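Local coordinates for xylan esterase, putative, AXE2C (Cellvibrio japonicus, PDB 2WAA), which removes acetyl groups from acetylated xylan and glucomannan during the breakdown of plant cell wall polysaccharides, at residues H11-A14 against A15-H19; E154-N157 against T158-N162; T251-R254 against F255-L259; Q321-A324 against M325-L329. One frame throughout, in Å; residues are numbered along the deposited sequence.

Contact 1 of 4, residues H11-A14 against A15-H19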
loop_
_atom_site.group_PDB
_atom_site.type_symbol
_atom_site.label_atom_id
_atom_site.label_comp_id
_atom_site.label_asym_id
_atom_site.label_seq_id
_atom_site.Cartn_x
_atom_site.Cartn_y
_atom_site.Cartn_z
ATOM N N HIS A 11 19.361 -1.637 -24.152
ATOM C CA HIS A 11 18.186 -2.428 -24.305
ATOM C C HIS A 11 17.100 -1.698 -23.543
ATOM O O HIS A 11 17.211 -1.544 -22.330
ATOM C CB HIS A 11 18.484 -3.805 -23.688
ATOM C CG HIS A 11 19.736 -4.394 -24.244
ATOM N ND1 HIS A 11 19.749 -5.152 -25.396
ATOM C CD2 HIS A 11 21.027 -4.251 -23.862
ATOM C CE1 HIS A 11 20.995 -5.497 -25.671
ATOM N NE2 HIS A 11 21.792 -4.955 -24.760
ATOM N N THR A 12 16.072 -1.231 -24.263
ATOM C CA THR A 12 15.020 -0.423 -23.620
ATOM C C THR A 12 13.704 -1.174 -23.700
ATOM O O THR A 12 13.350 -1.713 -24.769
ATOM C CB THR A 12 14.943 0.986 -24.263
ATOM O OG1 THR A 12 16.191 1.663 -24.104
ATOM C CG2 THR A 12 13.879 1.854 -23.626
ATOM N N ILE A 13 13.005 -1.293 -22.562
ATOM C CA ILE A 13 11.688 -1.919 -22.540
ATOM C C ILE A 13 10.686 -0.977 -21.889
ATOM O O ILE A 13 11.057 -0.059 -21.111
ATOM C CB ILE A 13 11.695 -3.253 -21.748
ATOM C CG1 ILE A 13 12.102 -2.984 -20.286
ATOM C CG2 ILE A 13 12.631 -4.255 -22.428
ATOM C CD1 ILE A 13 12.105 -4.288 -19.422
ATOM N N ALA A 14 9.417 -1.169 -22.259
ATOM C CA ALA A 14 8.330 -0.412 -21.608
ATOM C C ALA A 14 8.128 -0.873 -20.159
ATOM O O ALA A 14 8.489 -1.996 -19.781
ATOM C CB ALA A 14 7.010 -0.575 -22.397
ATOM N N ALA A 15 7.535 -0.003 -19.344
ATOM C CA ALA A 15 7.264 -0.342 -17.967
ATOM C C ALA A 15 6.328 -1.578 -17.861
ATOM O O ALA A 15 6.460 -2.394 -16.916
ATOM C CB ALA A 15 6.634 0.880 -17.267
ATOM N N SER A 16 5.386 -1.638 -18.795
ATOM C CA SER A 16 4.570 -2.806 -18.975
ATOM C C SER A 16 5.361 -3.647 -19.967
ATOM O O SER A 16 5.220 -3.536 -21.173
ATOM C CB SER A 16 3.192 -2.415 -19.526
ATOM O OG SER A 16 2.251 -3.455 -19.342
ATOM N N ASP A 17 6.292 -4.404 -19.440
ATOM C CA ASP A 17 6.929 -5.462 -20.185
ATOM C C ASP A 17 7.064 -6.645 -19.217
ATOM O O ASP A 17 7.172 -6.447 -18.000
ATOM C CB ASP A 17 8.319 -4.933 -20.599
ATOM C CG ASP A 17 9.148 -5.961 -21.301
ATOM O OD1 ASP A 17 9.256 -5.858 -22.545
ATOM O OD2 ASP A 17 9.661 -6.882 -20.630
ATOM N N PRO A 18 7.020 -7.866 -19.739
ATOM C CA PRO A 18 7.017 -9.023 -18.841
ATOM C C PRO A 18 8.272 -9.171 -17.997
ATOM O O PRO A 18 8.259 -9.951 -17.058
ATOM C CB PRO A 18 6.918 -10.233 -19.789
ATOM C CG PRO A 18 6.678 -9.732 -21.100
ATOM C CD PRO A 18 6.813 -8.226 -21.159
ATOM N N HIS A 19 9.360 -8.486 -18.360
ATOM C CA HIS A 19 10.567 -8.555 -17.545
ATOM C C HIS A 19 10.444 -7.729 -16.280
ATOM O O HIS A 19 11.235 -7.913 -15.360
ATOM C CB HIS A 19 11.815 -8.072 -18.302
ATOM C CG HIS A 19 12.194 -8.953 -19.454
ATOM N ND1 HIS A 19 11.694 -8.765 -20.726
ATOM C CD2 HIS A 19 13.022 -10.021 -19.532
ATOM C CE1 HIS A 19 12.190 -9.685 -21.545
ATOM N NE2 HIS A 19 13.008 -10.451 -20.847
HETATM O O HOH W 1 8.874 -3.473 -23.871
#
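One oxygen of the D17 carboxylate, packed against I13, is gripped twice: OD2 takes the backbone N of H19 and the ring ND1 of H19. This is an Asx turn reinforced by a His-carboxylate bond, set in the loop that follows strand 10-14 of the N-terminal beta domain. The bond from H19 N to D17 OD2, 2.8 Å, is nearly straight at 169° and arrives on the anti side of the oxygen. The second, from H19 ND1 to D17 OD2, uses the syn lone pair and lies close to the imidazole plane, so the two donors approach from different sides and hold the carboxylate in place. D17 can reach H19 because its CG stands anti to the backbone N (chi1 176°). The same setting makes the D17 side chain cross that of I13 at about a right angle, with D17 OD1 3.7 Å from I13 CB. I13 CD1 reaches further, to 4.0 Å from H19 CB, and F124 of strand 123-124 packs against both I13 and H19. Strand 10-14 pairs with strand 112-119 through backbone bonds of I13 with L117, and A15 continues the pairing with K115, so the turn follows directly on the last residues paired with that strand. A water closes the arrangement: it accepts from A14 N at 2.9 Å and donates to D17 OD1 at 2.8 Å.

Contact 2 of 4, residues E154-N157 against T158-N162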
loop_
_atom_site.group_PDB
_atom_site.type_symbol
_atom_site.label_atom_id
_atom_site.label_comp_id
_atom_site.label_asym_id
_atom_site.label_seq_id
_atom_site.Cartn_x
_atom_site.Cartn_y
_atom_site.Cartn_z
ATOM N N GLU A 154 11.333 19.136 11.580
ATOM C CA GLU A 154 10.794 19.363 10.244
ATOM C C GLU A 154 9.277 19.621 10.233
ATOM O O GLU A 154 8.571 19.103 11.083
ATOM C CB GLU A 154 11.023 18.113 9.367
ATOM C CG GLU A 154 12.399 17.897 8.976
ATOM C CD GLU A 154 12.575 16.698 8.075
ATOM O OE1 GLU A 154 11.553 16.030 7.652
ATOM O OE2 GLU A 154 13.751 16.418 7.798
ATOM N N ASP A 155 8.810 20.411 9.273
ATOM C CA ASP A 155 7.389 20.507 8.957
ATOM C C ASP A 155 7.057 19.232 8.198
ATOM O O ASP A 155 7.823 18.824 7.326
ATOM C CB ASP A 155 7.090 21.703 8.068
ATOM C CG ASP A 155 7.318 23.043 8.773
ATOM O OD1 ASP A 155 7.102 23.121 10.009
ATOM O OD2 ASP A 155 7.719 24.005 8.074
ATOM N N LYS A 156 5.974 18.571 8.582
ATOM C CA LYS A 156 5.525 17.390 7.852
ATOM C C LYS A 156 5.519 17.693 6.348
ATOM O O LYS A 156 5.075 18.777 5.902
ATOM C CB LYS A 156 4.121 17.016 8.313
ATOM C CG LYS A 156 3.590 15.710 7.790
ATOM C CD LYS A 156 2.125 15.640 8.162
ATOM C CE LYS A 156 1.847 14.374 8.752
ATOM N NZ LYS A 156 0.630 14.431 9.612
ATOM N N ASN A 157 6.000 16.746 5.554
ATOM C CA ASN A 157 5.929 16.876 4.121
ATOM C C ASN A 157 5.891 15.453 3.527
ATOM O O ASN A 157 5.948 14.492 4.277
ATOM C CB ASN A 157 7.134 17.676 3.628
ATOM C CG ASN A 157 8.446 16.918 3.807
ATOM O OD1 ASN A 157 8.831 16.160 2.928
ATOM N ND2 ASN A 157 9.146 17.150 4.912
ATOM N N THR A 158 5.763 15.322 2.210
ATOM C CA THR A 158 5.460 14.008 1.651
ATOM C C THR A 158 6.637 13.025 1.796
ATOM O O THR A 158 6.448 11.809 1.642
ATOM C CB THR A 158 5.019 14.054 0.163
ATOM O OG1 THR A 158 6.016 14.760 -0.593
ATOM C CG2 THR A 158 3.679 14.797 0.059
ATOM N N ARG A 159 7.832 13.523 2.139
ATOM C CA ARG A 159 8.962 12.652 2.451
ATOM C C ARG A 159 8.747 11.810 3.709
ATOM O O ARG A 159 9.338 10.741 3.861
ATOM C CB ARG A 159 10.259 13.489 2.591
ATOM C CG ARG A 159 11.529 12.602 2.539
ATOM C CD ARG A 159 12.725 13.328 3.185
ATOM N NE ARG A 159 12.374 13.737 4.556
ATOM C CZ ARG A 159 12.244 12.913 5.587
ATOM N NH1 ARG A 159 12.466 11.624 5.449
ATOM N NH2 ARG A 159 11.885 13.394 6.794
ATOM N N TRP A 160 7.853 12.255 4.584
ATOM C CA TRP A 160 7.597 11.525 5.800
ATOM C C TRP A 160 6.924 10.164 5.589
ATOM O O TRP A 160 6.874 9.365 6.521
ATOM C CB TRP A 160 6.714 12.374 6.711
ATOM C CG TRP A 160 7.447 13.470 7.436
ATOM C CD1 TRP A 160 8.606 14.136 7.047
ATOM C CD2 TRP A 160 7.037 14.070 8.663
ATOM N NE1 TRP A 160 8.944 15.077 7.989
ATOM C CE2 TRP A 160 7.993 15.076 8.981
ATOM C CE3 TRP A 160 5.942 13.870 9.509
ATOM C CZ2 TRP A 160 7.907 15.856 10.142
ATOM C CZ3 TRP A 160 5.853 14.634 10.669
ATOM C CH2 TRP A 160 6.820 15.625 10.968
ATOM N N TRP A 161 6.367 9.908 4.405
ATOM C CA TRP A 161 5.720 8.620 4.173
ATOM C C TRP A 161 6.729 7.498 3.861
ATOM O O TRP A 161 7.676 7.693 3.096
ATOM C CB TRP A 161 4.751 8.728 2.979
ATOM C CG TRP A 161 3.377 9.264 3.301
ATOM C CD1 TRP A 161 2.202 8.588 3.136
ATOM C CD2 TRP A 161 3.014 10.585 3.764
ATOM N NE1 TRP A 161 1.134 9.381 3.496
ATOM C CE2 TRP A 161 1.590 10.607 3.875
ATOM C CE3 TRP A 161 3.741 11.745 4.096
ATOM C CZ2 TRP A 161 0.880 11.726 4.316
ATOM C CZ3 TRP A 161 3.023 12.889 4.514
ATOM C CH2 TRP A 161 1.609 12.851 4.643
ATOM N N ASN A 162 6.517 6.319 4.439
ATOM C CA ASN A 162 7.406 5.192 4.162
ATOM C C ASN A 162 6.589 3.922 4.069
ATOM O O ASN A 162 6.054 3.459 5.070
ATOM C CB ASN A 162 8.446 5.126 5.278
ATOM C CG ASN A 162 9.493 4.065 5.031
ATOM O OD1 ASN A 162 9.268 3.101 4.284
ATOM N ND2 ASN A 162 10.616 4.179 5.741
HETATM O O HOH W 2 8.471 16.485 0.105
#
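With CG anti to the carbonyl carbon (chi1 -72°) and the chain extended beyond it, E154 reaches R159 and W160; W160, with chi1 -78°, turns one face of its indole to the backbone of K156. The fold here is a loop ending in a 3-10 turn at 158-160, part of the SGNH (GDSL-like) hydrolase domain. E154 OE1 accepts two bonds. R159 NH2 meets it at 2.8 Å in a salt bridge, within the guanidinium plane, although the carboxylate and guanidinium planes are turned 81° against each other. W160 NE1 comes to E154 OE1 at 2.8 Å, nearly along the C-O axis. Over the indole face, K156 CA sits 3.5 Å from the centroid of the six-membered ring, a CH-pi contact almost on the ring normal, and K156 CG lies 3.4 Å from W160 CE3. Beyond this packing, K156 NZ forms salt bridges with E146 and with D314, assigned to the charge relay; this probably helps to position D314. At the start of the turn N157 OD1 accepts from R159 N at 2.9 Å, the donor standing above the amide plane, while N157 O takes W160 N. The other end of the same amide, N157 ND2, donates to D155 O at 3.2 Å, nearly straight and within the amide plane.

Contact 3 of 4, residues T251-R254 against F255-L259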
loop_
_atom_site.group_PDB
_atom_site.type_symbol
_atom_site.label_atom_id
_atom_site.label_comp_id
_atom_site.label_asym_id
_atom_site.label_seq_id
_atom_site.Cartn_x
_atom_site.Cartn_y
_atom_site.Cartn_z
ATOM N N THR A 251 -23.324 -0.454 7.032
ATOM C CA THR A 251 -22.439 -0.252 5.906
ATOM C C THR A 251 -21.187 -1.107 5.956
ATOM O O THR A 251 -20.752 -1.564 4.901
ATOM C CB THR A 251 -22.309 1.227 5.384
ATOM O OG1 THR A 251 -20.950 1.591 5.067
ATOM C CG2 THR A 251 -22.953 2.196 6.315
ATOM N N TYR A 252 -20.688 -1.421 7.152
ATOM C CA TYR A 252 -19.532 -2.299 7.218
ATOM C C TYR A 252 -19.950 -3.684 6.723
ATOM O O TYR A 252 -19.226 -4.336 5.963
ATOM C CB TYR A 252 -18.973 -2.389 8.635
ATOM C CG TYR A 252 -17.464 -2.554 8.696
ATOM C CD1 TYR A 252 -16.738 -3.008 7.586
ATOM C CD2 TYR A 252 -16.771 -2.218 9.845
ATOM C CE1 TYR A 252 -15.314 -3.171 7.647
ATOM C CE2 TYR A 252 -15.359 -2.398 9.932
ATOM C CZ TYR A 252 -14.652 -2.860 8.831
ATOM O OH TYR A 252 -13.292 -2.957 8.936
ATOM N N THR A 253 -21.138 -4.144 7.155
ATOM C CA THR A 253 -21.626 -5.447 6.732
ATOM C C THR A 253 -21.759 -5.465 5.210
ATOM O O THR A 253 -21.316 -6.420 4.556
ATOM C CB THR A 253 -22.993 -5.721 7.379
ATOM O OG1 THR A 253 -22.780 -5.848 8.796
ATOM C CG2 THR A 253 -23.625 -7.011 6.848
ATOM N N ARG A 254 -22.341 -4.409 4.641
ATOM C CA ARG A 254 -22.509 -4.402 3.200
ATOM C C ARG A 254 -21.160 -4.408 2.478
ATOM O O ARG A 254 -20.998 -5.117 1.487
ATOM C CB ARG A 254 -23.409 -3.265 2.748
ATOM C CG ARG A 254 -23.726 -3.383 1.265
ATOM C CD ARG A 254 -24.921 -2.569 0.828
ATOM N NE ARG A 254 -25.022 -2.570 -0.633
ATOM C CZ ARG A 254 -26.117 -2.918 -1.307
ATOM N NH1 ARG A 254 -27.216 -3.277 -0.651
ATOM N NH2 ARG A 254 -26.119 -2.891 -2.632
ATOM N N PHE A 255 -20.189 -3.657 2.977
ATOM C CA PHE A 255 -18.845 -3.673 2.348
ATOM C C PHE A 255 -18.155 -5.045 2.423
ATOM O O PHE A 255 -17.566 -5.511 1.437
ATOM C CB PHE A 255 -17.977 -2.533 2.943
ATOM C CG PHE A 255 -16.572 -2.475 2.365
ATOM C CD1 PHE A 255 -16.385 -2.298 0.995
ATOM C CD2 PHE A 255 -15.453 -2.638 3.184
ATOM C CE1 PHE A 255 -15.086 -2.274 0.443
ATOM C CE2 PHE A 255 -14.155 -2.602 2.644
ATOM C CZ PHE A 255 -13.980 -2.429 1.263
ATOM N N VAL A 256 -18.230 -5.726 3.570
ATOM C CA VAL A 256 -17.521 -6.987 3.711
ATOM C C VAL A 256 -18.245 -8.009 2.837
ATOM O O VAL A 256 -17.603 -8.846 2.230
ATOM C CB VAL A 256 -17.451 -7.445 5.164
ATOM C CG1 VAL A 256 -16.924 -8.883 5.270
ATOM C CG2 VAL A 256 -16.558 -6.455 5.981
ATOM N N ARG A 257 -19.568 -7.883 2.708
ATOM C CA ARG A 257 -20.264 -8.713 1.719
ATOM C C ARG A 257 -19.725 -8.535 0.291
ATOM O O ARG A 257 -19.569 -9.513 -0.445
ATOM C CB ARG A 257 -21.774 -8.485 1.778
ATOM C CG ARG A 257 -22.394 -9.202 2.923
ATOM C CD ARG A 257 -23.926 -9.077 2.943
ATOM N NE ARG A 257 -24.373 -9.779 4.145
ATOM C CZ ARG A 257 -25.327 -9.354 4.966
ATOM N NH1 ARG A 257 -25.974 -8.212 4.717
ATOM N NH2 ARG A 257 -25.616 -10.079 6.052
ATOM N N THR A 258 -19.435 -7.296 -0.118
ATOM C CA THR A 258 -18.780 -7.059 -1.390
ATOM C C THR A 258 -17.411 -7.752 -1.474
ATOM O O THR A 258 -17.072 -8.398 -2.484
ATOM C CB THR A 258 -18.590 -5.525 -1.609
ATOM O OG1 THR A 258 -19.886 -4.894 -1.697
ATOM C CG2 THR A 258 -17.763 -5.228 -2.906
ATOM N N LEU A 259 -16.617 -7.629 -0.413
ATOM C CA LEU A 259 -15.323 -8.268 -0.416
ATOM C C LEU A 259 -15.468 -9.785 -0.570
ATOM O O LEU A 259 -14.694 -10.435 -1.292
ATOM C CB LEU A 259 -14.572 -7.996 0.887
ATOM C CG LEU A 259 -14.207 -6.535 1.091
ATOM C CD1 LEU A 259 -13.515 -6.438 2.442
ATOM C CD2 LEU A 259 -13.266 -6.020 -0.042
HETATM O O HOH W 3 -22.881 -5.652 -0.542
#
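F255, R254 and T253 bury the most surface where successive turns of helix 245-262 meet, an alpha-helix flanking the parallel sheet of the SGNH hydrolase domain. F255 packs its CB 3.5 Å from T251 O, the carbonyl that accepts its own backbone N. Its CG lies anti to the backbone N (chi1 180°), which carries the ring away from the preceding turn and towards Y206, met edge-to-face, and L202 and P203 of helix 202-205. Y252 CE1 comes in at the edge of the phenyl, a loose apolar approach. R254 holds the exposed side through its backbone: R254 O accepts T258 N at 3.1 Å and is also met by a water that donates to it at 2.8 Å. T253 leans on R257, four residues along, the two side chains running side by side in the same direction. T253 CG2 stands over the centre of one guanidinium face, 3.4 Å from R257 NH1. T253 OG1 turns the other way, back to I249 O, as is common for a helical threonine. The T253 carbonyl also serves R257, accepting its backbone N. On the buried side Y252 slants across V256 and reaches S231 with its hydroxyl; strand 267-270 and helix 278-295 pack against both residues. There Y252 CD1 lies 3.8 Å from V256 CG2.

Contact 4 of 4, residues Q321-A324 against M325-L329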
loop_
_atom_site.group_PDB
_atom_site.type_symbol
_atom_site.label_atom_id
_atom_site.label_comp_id
_atom_site.label_asym_id
_atom_site.label_seq_id
_atom_site.Cartn_x
_atom_site.Cartn_y
_atom_site.Cartn_z
ATOM N N GLN A 321 6.602 2.017 16.416
ATOM C CA GLN A 321 5.248 1.553 16.653
ATOM C C GLN A 321 4.720 0.678 15.495
ATOM O O GLN A 321 4.048 -0.333 15.724
ATOM C CB GLN A 321 4.332 2.726 16.925
ATOM C CG GLN A 321 4.644 3.315 18.335
ATOM C CD GLN A 321 4.134 4.708 18.556
ATOM O OE1 GLN A 321 3.413 5.287 17.723
ATOM N NE2 GLN A 321 4.522 5.284 19.696
ATOM N N HIS A 322 4.985 1.074 14.255
ATOM C CA HIS A 322 4.617 0.197 13.124
ATOM C C HIS A 322 5.269 -1.181 13.242
ATOM O O HIS A 322 4.668 -2.188 12.931
ATOM C CB HIS A 322 5.013 0.844 11.799
ATOM C CG HIS A 322 3.970 1.768 11.250
ATOM N ND1 HIS A 322 3.050 1.378 10.298
ATOM C CD2 HIS A 322 3.699 3.070 11.534
ATOM C CE1 HIS A 322 2.238 2.392 10.025
ATOM N NE2 HIS A 322 2.612 3.440 10.761
ATOM N N ALA A 323 6.539 -1.227 13.661
ATOM C CA ALA A 323 7.201 -2.516 13.871
ATOM C C ALA A 323 6.478 -3.312 14.959
ATOM O O ALA A 323 6.231 -4.514 14.798
ATOM C CB ALA A 323 8.692 -2.285 14.247
ATOM N N ALA A 324 6.071 -2.616 16.026
ATOM C CA ALA A 324 5.322 -3.281 17.111
ATOM C C ALA A 324 3.991 -3.813 16.582
ATOM O O ALA A 324 3.558 -4.916 16.952
ATOM C CB ALA A 324 5.109 -2.342 18.288
ATOM N N MET A 325 3.327 -3.024 15.715
ATOM C CA MET A 325 2.043 -3.391 15.216
ATOM C C MET A 325 2.150 -4.695 14.382
ATOM O O MET A 325 1.314 -5.586 14.488
ATOM C CB MET A 325 1.467 -2.244 14.339
ATOM C CG MET A 325 1.055 -1.004 15.132
ATOM S SD MET A 325 0.623 0.332 13.976
ATOM C CE MET A 325 -0.654 -0.403 13.058
ATOM N N ALA A 326 3.221 -4.816 13.597
ATOM C CA ALA A 326 3.387 -6.008 12.803
ATOM C C ALA A 326 3.640 -7.195 13.722
ATOM O O ALA A 326 3.114 -8.272 13.490
ATOM C CB ALA A 326 4.567 -5.813 11.787
ATOM N N ARG A 327 4.442 -7.002 14.774
ATOM C CA ARG A 327 4.682 -8.092 15.758
ATOM C C ARG A 327 3.414 -8.561 16.508
ATOM O O ARG A 327 3.303 -9.754 16.917
ATOM C CB ARG A 327 5.770 -7.669 16.750
ATOM C CG ARG A 327 7.143 -7.534 16.100
ATOM C CD ARG A 327 8.210 -7.377 17.190
ATOM N NE ARG A 327 8.016 -6.186 18.016
ATOM C CZ ARG A 327 8.627 -5.019 17.788
ATOM N NH1 ARG A 327 9.458 -4.888 16.768
ATOM N NH2 ARG A 327 8.405 -3.995 18.583
ATOM N N GLU A 328 2.446 -7.662 16.714
ATOM C CA GLU A 328 1.221 -8.030 17.405
ATOM C C GLU A 328 0.234 -8.707 16.488
ATOM O O GLU A 328 -0.495 -9.603 16.900
ATOM C CB GLU A 328 0.536 -6.795 17.999
ATOM C CG GLU A 328 1.067 -6.337 19.310
ATOM C CD GLU A 328 0.110 -5.360 19.964
ATOM O OE1 GLU A 328 -0.856 -4.906 19.305
ATOM O OE2 GLU A 328 0.304 -5.055 21.144
ATOM N N LEU A 329 0.204 -8.248 15.237
ATOM C CA LEU A 329 -0.790 -8.695 14.270
ATOM C C LEU A 329 -0.365 -10.051 13.676
ATOM O O LEU A 329 -1.186 -10.934 13.505
ATOM C CB LEU A 329 -0.893 -7.654 13.151
ATOM C CG LEU A 329 -1.679 -8.008 11.899
ATOM C CD1 LEU A 329 -3.142 -8.327 12.321
ATOM C CD2 LEU A 329 -1.658 -6.852 10.920
#
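Backbone bonds of the i to i+4 kind run between these turns of helix 319-337, an alpha-helix of the SGNH hydrolase domain: M325 N reaches Q321 O at 2.8 Å, A326 N reaches H322 O, R327 N reaches A323 O and E328 N reaches A324 O. The sulfur-aromatic contact belongs to the buried side. M325 SD stands over the face of the H322 ring, 4.6 Å from its centroid and 10° off the normal. M325 CG lies anti to the carbonyl carbon (chi1 -71°), directed back along the helix to pass 3.1 Å from Q321 O on the way. The ring under the sulfur is fixed from elsewhere: H322 ND1 bonds to the backbone N of Y167, where helix 167-174 starts, and the side chain lies about 6 Å from that of H316, assigned to the charge relay. Van der Waals packing of an arginine over small residues makes up the exposed side. R327 folds back at chi3 (-61°), laying one guanidinium face over A324 CA and A323 O. Its two terminal nitrogens then rest on separate methyl groups, R327 NH1 3.7 Å from A323 CB and R327 NH2 3.7 Å from A324 CB.

Along the chain the four contacts follow one another in series, and none touches another. Contact 1 belongs to the N-terminal beta domain, at the end of strand 10-14 of an antiparallel sheet; the other three lie in the SGNH hydrolase domain. Contact 1 is remote from all of them, its centre 32 to 38 Å from theirs. Contacts 3 and 4 sit on different helices, 245-262 and 319-337, with centres 26 Å apart. Contacts 2 and 4 approach most closely, nearest atoms about 6 Å apart, and both border the inferred catalytic residues: K156 of contact 2 bonds to D314, and H322 of contact 4 lies near H316. Contact 3, across the chain's centre from contact 2, is structural packing away from that site.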